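Local coordinates for protein UTP-glucose-1-phosphate uridylyltransferase 2 (Trypanosoma brucei, PDB 3GUE) that probably catalyses the reversible formation of UDP-glucose and diphosphate from UTP and glucose 1-phosphate, at residues A[57-65]-A[364-372]. Residues are numbered along the deposited sequence; the frame is centred on the assembly and turned at random. Where two conformers were deposited one is given.
Sequences SLPFLQGIE and AVVVPRERF. With UPG (uridine-5'-diphosphate-glucose), chain C.
Val366 bonds with both its backbone groups to the chain that leads into helix 61-64. Its N donates to Pro59 O (2.8 Å, N-H...O angle 165°), a bond lying in the carbonyl plane, and its O accepts from Leu61 N at 3.1 Å. Packing is tightest where Ile64 and Val365 meet tip to tip: CD1 of Ile64 presses on CG1 of Val365 at 3.4 Å, closer than carbons usually come. With CG anti to its backbone N (chi1 -160°), buried Leu61 sends CD1 against Val367 CG1, while its CD2 touches Pro368 CD and lies 3.0 Å above the plane of the Arg371 guanidinium, near the rim. Salt bridges to Asp228 and Glu245 hold that guanidinium under the methyl. Leu231 of helix 229-237 packs against both Leu61 and Ile64. The opposite side of the bridge is looser and, at Phe60, open to solvent. There Phe60, N-cap residue of helix 61-64, turns one face of its ring to Val366, whose CB sits 3.9 Å from the ring centroid, almost on the ring normal, in a CH-pi contact; the Leu58 side chain crosses that of Val366 at about a right angle, CB to CG2 3.8 Å. Beyond the bridge, 364-372 runs on to Phe372, whose ring edge meets O6' of the bound UDP-glucose in plane. A single beta bridge, Phe60 with Val366, thus joins the segment leading into helix 61-64 to strand 362-366, an outermost strand of the mixed sheet in the GT-A-like nucleotidyltransferase domain.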
# COMPACT_ATOMS: atom_id res chain seq x y z
N SER A 57 -18.23 -0.75 15.41
CA SER A 57 -17.85 -2.05 15.90
C SER A 57 -17.55 -2.98 14.73
O SER A 57 -18.06 -2.75 13.62
CB SER A 57 -18.93 -2.62 16.83
OG SER A 57 -20.08 -3.01 16.12
N LEU A 58 -16.67 -3.96 14.99
CA LEU A 58 -16.33 -5.05 14.06
C LEU A 58 -15.91 -6.35 14.77
O LEU A 58 -15.40 -6.31 15.88
CB LEU A 58 -15.21 -4.63 13.10
CG LEU A 58 -15.41 -3.65 11.95
CD1 LEU A 58 -14.04 -3.33 11.32
CD2 LEU A 58 -16.38 -4.20 10.89
N PRO A 59 -16.07 -7.51 14.10
CA PRO A 59 -15.62 -8.77 14.68
C PRO A 59 -14.11 -8.80 14.77
O PRO A 59 -13.43 -8.27 13.90
CB PRO A 59 -16.05 -9.82 13.65
CG PRO A 59 -17.07 -9.16 12.81
CD PRO A 59 -16.67 -7.71 12.77
N PHE A 60 -13.61 -9.41 15.84
CA PHE A 60 -12.20 -9.56 16.09
C PHE A 60 -11.81 -10.96 15.71
O PHE A 60 -12.61 -11.88 15.83
CB PHE A 60 -11.91 -9.28 17.59
CG PHE A 60 -11.71 -7.82 17.91
CD1 PHE A 60 -10.47 -7.35 18.34
CD2 PHE A 60 -12.75 -6.91 17.74
CE1 PHE A 60 -10.28 -5.99 18.60
CE2 PHE A 60 -12.58 -5.56 18.00
CZ PHE A 60 -11.33 -5.10 18.44
N LEU A 61 -10.56 -11.12 15.27
CA LEU A 61 -10.01 -12.40 14.84
C LEU A 61 -10.05 -13.52 15.89
O LEU A 61 -10.36 -14.69 15.56
CB LEU A 61 -8.58 -12.18 14.37
CG LEU A 61 -7.87 -13.16 13.47
CD1 LEU A 61 -8.38 -13.07 12.07
CD2 LEU A 61 -6.41 -12.77 13.54
N GLN A 62 -9.76 -13.18 17.15
CA GLN A 62 -9.79 -14.15 18.26
C GLN A 62 -11.16 -14.78 18.42
O GLN A 62 -11.27 -16.01 18.57
CB GLN A 62 -9.35 -13.51 19.59
CG GLN A 62 -8.73 -14.52 20.56
CD GLN A 62 -8.24 -13.89 21.85
N GLY A 63 -12.20 -13.95 18.39
CA GLY A 63 -13.57 -14.43 18.33
C GLY A 63 -13.74 -15.44 17.22
O GLY A 63 -13.93 -16.62 17.49
N ILE A 64 -13.58 -15.00 15.97
CA ILE A 64 -14.10 -15.72 14.80
C ILE A 64 -13.34 -16.98 14.36
O ILE A 64 -13.87 -17.79 13.59
CB ILE A 64 -14.27 -14.78 13.57
CG1 ILE A 64 -12.98 -14.02 13.25
CG2 ILE A 64 -15.44 -13.80 13.80
CD1 ILE A 64 -12.79 -13.69 11.76
N GLU A 65 -12.09 -17.12 14.83
CA GLU A 65 -11.24 -18.26 14.47
C GLU A 65 -11.38 -19.46 15.43
O GLU A 65 -11.73 -19.30 16.59
CB GLU A 65 -9.77 -17.83 14.38
CG GLU A 65 -9.46 -17.02 13.12
CD GLU A 65 -7.97 -16.74 12.93
OE1 GLU A 65 -7.18 -16.96 13.88
OE2 GLU A 65 -7.60 -16.30 11.83
N ALA A 364 -15.19 -7.26 6.95
CA ALA A 364 -13.94 -6.76 7.50
C ALA A 364 -13.79 -7.32 8.92
O ALA A 364 -14.77 -7.38 9.68
CB ALA A 364 -13.96 -5.26 7.50
N VAL A 365 -12.57 -7.71 9.29
CA VAL A 365 -12.28 -8.25 10.64
C VAL A 365 -11.10 -7.53 11.27
O VAL A 365 -10.10 -7.26 10.58
CB VAL A 365 -11.93 -9.76 10.54
CG1 VAL A 365 -11.74 -10.42 11.96
CG2 VAL A 365 -12.95 -10.50 9.72
N VAL A 366 -11.17 -7.23 12.57
CA VAL A 366 -10.02 -6.58 13.23
C VAL A 366 -8.91 -7.58 13.58
O VAL A 366 -9.15 -8.57 14.26
CB VAL A 366 -10.41 -5.75 14.49
CG1 VAL A 366 -9.21 -4.90 14.92
CG2 VAL A 366 -11.60 -4.86 14.22
N VAL A 367 -7.69 -7.31 13.09
CA VAL A 367 -6.57 -8.23 13.30
C VAL A 367 -5.55 -7.53 14.20
O VAL A 367 -5.57 -6.29 14.33
CB VAL A 367 -5.95 -8.77 11.95
CG1 VAL A 367 -7.02 -9.47 11.09
CG2 VAL A 367 -5.18 -7.67 11.13
N PRO A 368 -4.71 -8.32 14.90
CA PRO A 368 -3.67 -7.70 15.71
C PRO A 368 -2.69 -6.84 14.87
O PRO A 368 -2.42 -7.14 13.71
CB PRO A 368 -2.94 -8.89 16.33
CG PRO A 368 -3.90 -10.04 16.21
CD PRO A 368 -4.66 -9.79 14.97
N ARG A 369 -2.19 -5.76 15.47
CA ARG A 369 -1.21 -4.91 14.81
C ARG A 369 -0.01 -5.68 14.28
O ARG A 369 0.66 -5.18 13.40
CB ARG A 369 -0.74 -3.79 15.75
CG ARG A 369 0.06 -2.70 15.05
CD ARG A 369 -0.78 -1.46 14.82
NE ARG A 369 -0.15 -0.51 13.90
CZ ARG A 369 -0.84 0.29 13.07
NH1 ARG A 369 -2.16 0.21 13.03
NH2 ARG A 369 -0.21 1.11 12.25
N GLU A 370 0.29 -6.89 14.76
CA GLU A 370 1.53 -7.52 14.29
C GLU A 370 1.43 -7.99 12.81
O GLU A 370 2.43 -8.39 12.21
CB GLU A 370 2.07 -8.58 15.27
CG GLU A 370 2.19 -8.08 16.74
CD GLU A 370 3.29 -7.05 16.99
OE1 GLU A 370 4.48 -7.43 16.88
OE2 GLU A 370 2.98 -5.86 17.32
N ARG A 371 0.25 -7.86 12.22
CA ARG A 371 0.07 -8.14 10.79
C ARG A 371 0.20 -6.94 9.85
O ARG A 371 -0.08 -7.06 8.65
CB ARG A 371 -1.27 -8.83 10.53
CG ARG A 371 -1.41 -10.13 11.26
CD ARG A 371 -2.58 -10.91 10.77
NE ARG A 371 -2.71 -12.13 11.56
CZ ARG A 371 -3.68 -13.03 11.42
NH1 ARG A 371 -4.63 -12.87 10.51
NH2 ARG A 371 -3.70 -14.09 12.22
N PHE A 372 0.60 -5.79 10.39
CA PHE A 372 0.56 -4.53 9.67
C PHE A 372 1.74 -3.63 10.16
O PHE A 372 1.68 -3.09 11.24
CB PHE A 372 -0.82 -3.85 9.89
CG PHE A 372 -1.01 -2.54 9.16
CD1 PHE A 372 -0.90 -2.46 7.77
CD2 PHE A 372 -1.36 -1.38 9.86
CE1 PHE A 372 -1.09 -1.26 7.10
CE2 PHE A 372 -1.56 -0.17 9.20
CZ PHE A 372 -1.43 -0.10 7.82
N1 UPG C . 0.70 -0.35 -5.98
C2 UPG C . 0.56 -1.12 -7.15
N3 UPG C . -0.02 -0.50 -8.25
C4 UPG C . -0.46 0.80 -8.24
C5 UPG C . -0.34 1.57 -7.07
C6 UPG C . 0.23 1.01 -5.93
O2 UPG C . 0.94 -2.29 -7.27
O4 UPG C . -0.95 1.25 -9.28
C1C UPG C . 1.31 -0.96 -4.76
C2C UPG C . 2.41 -0.22 -3.99
O2C UPG C . 3.69 -0.42 -4.61
C3C UPG C . 2.34 -0.96 -2.65
C4C UPG C . 0.85 -1.18 -2.48
O4C UPG C . 0.25 -1.09 -3.80
O3C UPG C . 2.96 -2.24 -2.80
C5C UPG C . 0.20 -0.06 -1.60
O5C UPG C . 0.20 1.21 -2.20
PA UPG C . 0.52 2.53 -1.33
O1A UPG C . 1.75 2.20 -0.56
O2A UPG C . 0.50 3.74 -2.16
O3A UPG C . -0.74 2.55 -0.27
PB UPG C . -2.18 3.28 -0.47
O1B UPG C . -2.75 2.83 -1.75
O2B UPG C . -2.10 4.74 -0.16
O3B UPG C . -2.94 2.65 0.80
C1' UPG C . -3.19 1.19 0.82
C2' UPG C . -4.69 0.96 0.91
C3' UPG C . -5.19 1.67 2.16
C4' UPG C . -4.49 1.07 3.39
C5' UPG C . -2.95 1.20 3.25
C6' UPG C . -2.25 0.35 4.28
O2' UPG C . -5.37 1.48 -0.24
O3' UPG C . -6.60 1.56 2.22
O4' UPG C . -4.92 1.73 4.58
O5' UPG C . -2.47 0.70 1.97
O6' UPG C . -0.89 0.77 4.38